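Local coordinates for avirulence protein (PDB 4B6X) that is a type III secreted effector of a plant pathogen whose processed C-terminal coiled-coil domain, the part described here, probably helps trigger plant immunity, at residues A23-R28 with R77-L81. Numbering follows the deposited sequence.
Sequences AGAALR and RFAVL
Arg77 meets Leu27 from one flank: its CB lies 4.0 Å from CD2 of Leu27, and the chain, bent at chi3, brings one face of the guanidinium over Leu27 CD1, off-centre toward the rim. Phe78, one turn before Leu81, fills the middle of the interface. With its CG anti to the backbone N (chi1 -180°) the ring reaches across to the first turn of helix 25-50, while Leu27 runs the other way past it and rests CD2 3.9 Å from Phe78 CB. At the far end of the ring, Phe78 CZ is 3.7 Å from Arg28 NH1; the guanidinium is steeply inclined to the ring, with planes 72° apart, and offers a face to the ring edge. Arg28 CB also touches CE1, and Gly24 O, which accepts the helical bond from Arg28 N, lies 3.7 Å from that same Phe78 carbon. Leu81 closes the contact against the N-cap residue Gly24, its CD1 3.9 Å from Gly24 CA. Gly24 has positive phi (65°), a backbone shape that favours glycine. No hydrogen bond links the segments. Just beyond, Ala23 N makes a weak hydrogen bond to Asp85 OD2. The contact joins the start of helix 25-50 to helix 54-89 at the end of the antiparallel helical hairpin remote from its connecting turn; helix 54-89 runs on beyond the contact.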
loop_
_atom_site.group_PDB
_atom_site.type_symbol
_atom_site.label_atom_id
_atom_site.label_comp_id
_atom_site.label_asym_id
_atom_site.label_seq_id
_atom_site.Cartn_x
_atom_site.Cartn_y
_atom_site.Cartn_z
ATOM N N ALA A 23 -4.055 -15.769 -11.929
ATOM C CA ALA A 23 -3.396 -16.013 -10.661
ATOM C C ALA A 23 -3.544 -14.808 -9.685
ATOM O O ALA A 23 -3.822 -13.659 -10.069
ATOM C CB ALA A 23 -1.895 -16.336 -10.889
ATOM N N GLY A 24 -3.398 -15.109 -8.411
ATOM C CA GLY A 24 -3.256 -14.077 -7.412
ATOM C C GLY A 24 -4.433 -13.151 -7.200
ATOM O O GLY A 24 -4.222 -12.004 -6.835
ATOM N N ALA A 25 -5.648 -13.649 -7.373
ATOM C CA ALA A 25 -6.842 -12.810 -7.230
ATOM C C ALA A 25 -6.909 -12.099 -5.847
ATOM O O ALA A 25 -7.066 -10.880 -5.796
ATOM C CB ALA A 25 -8.137 -13.620 -7.499
ATOM N N ALA A 26 -6.774 -12.850 -4.746
ATOM C CA ALA A 26 -6.917 -12.268 -3.395
ATOM C C ALA A 26 -5.801 -11.266 -3.130
ATOM O O ALA A 26 -6.033 -10.196 -2.558
ATOM C CB ALA A 26 -6.964 -13.356 -2.302
ATOM N N LEU A 27 -4.591 -11.610 -3.562
ATOM C CA LEU A 27 -3.435 -10.715 -3.431
ATOM C C LEU A 27 -3.582 -9.388 -4.204
ATOM O O LEU A 27 -3.197 -8.296 -3.694
ATOM C CB LEU A 27 -2.169 -11.446 -3.859
ATOM C CG LEU A 27 -0.824 -10.750 -3.686
ATOM C CD1 LEU A 27 -0.609 -10.200 -2.237
ATOM C CD2 LEU A 27 0.347 -11.750 -4.096
ATOM N N ARG A 28 -4.114 -9.478 -5.417
ATOM C CA ARG A 28 -4.386 -8.284 -6.231
ATOM C C ARG A 28 -5.358 -7.364 -5.508
ATOM O O ARG A 28 -5.146 -6.148 -5.461
ATOM C CB ARG A 28 -4.962 -8.625 -7.623
ATOM C CG ARG A 28 -5.081 -7.387 -8.583
ATOM C CD ARG A 28 -6.157 -7.530 -9.719
ATOM N NE ARG A 28 -6.344 -8.909 -10.207
ATOM C CZ ARG A 28 -5.726 -9.476 -11.257
ATOM N NH1 ARG A 28 -4.854 -8.792 -12.020
ATOM N NH2 ARG A 28 -5.988 -10.757 -11.550
ATOM N N ARG A 77 5.409 -9.587 -4.548
ATOM C CA ARG A 77 4.881 -10.954 -4.529
ATOM C C ARG A 77 3.920 -11.224 -5.655
ATOM O O ARG A 77 3.880 -12.349 -6.190
ATOM C CB ARG A 77 4.199 -11.282 -3.199
ATOM C CG ARG A 77 5.170 -11.501 -2.063
ATOM C CD ARG A 77 4.482 -11.352 -0.700
ATOM N NE ARG A 77 3.287 -12.197 -0.548
ATOM C CZ ARG A 77 2.416 -12.100 0.467
ATOM N NH1 ARG A 77 2.584 -11.190 1.412
ATOM N NH2 ARG A 77 1.358 -12.910 0.522
ATOM N N PHE A 78 3.146 -10.193 -6.012
ATOM C CA PHE A 78 2.167 -10.313 -7.055
ATOM C C PHE A 78 2.806 -10.317 -8.439
ATOM O O PHE A 78 2.364 -11.021 -9.352
ATOM C CB PHE A 78 1.172 -9.180 -6.978
ATOM C CG PHE A 78 0.126 -9.256 -8.042
ATOM C CD1 PHE A 78 -0.803 -10.286 -8.029
ATOM C CD2 PHE A 78 0.106 -8.329 -9.082
ATOM C CE1 PHE A 78 -1.784 -10.385 -9.040
ATOM C CE2 PHE A 78 -0.865 -8.393 -10.073
ATOM C CZ PHE A 78 -1.810 -9.439 -10.063
ATOM N N ALA A 79 3.832 -9.510 -8.609
ATOM C CA ALA A 79 4.565 -9.485 -9.868
ATOM C C ALA A 79 5.182 -10.858 -10.145
ATOM O O ALA A 79 5.164 -11.307 -11.268
ATOM C CB ALA A 79 5.641 -8.376 -9.883
ATOM N N VAL A 80 5.722 -11.526 -9.131
ATOM C CA VAL A 80 6.278 -12.867 -9.340
ATOM C C VAL A 80 5.193 -13.796 -9.860
ATOM O O VAL A 80 5.342 -14.501 -10.867
ATOM C CB VAL A 80 6.891 -13.477 -8.065
ATOM C CG1 VAL A 80 7.174 -14.968 -8.298
ATOM C CG2 VAL A 80 8.194 -12.744 -7.737
ATOM N N LEU A 81 4.084 -13.757 -9.168
ATOM C CA LEU A 81 2.967 -14.612 -9.473
ATOM C C LEU A 81 2.393 -14.353 -10.872
ATOM O O LEU A 81 2.105 -15.287 -11.624
ATOM C CB LEU A 81 1.955 -14.358 -8.389
ATOM C CG LEU A 81 0.797 -15.247 -8.140
ATOM C CD1 LEU A 81 0.407 -15.149 -6.598
ATOM C CD2 LEU A 81 -0.236 -14.721 -9.113
#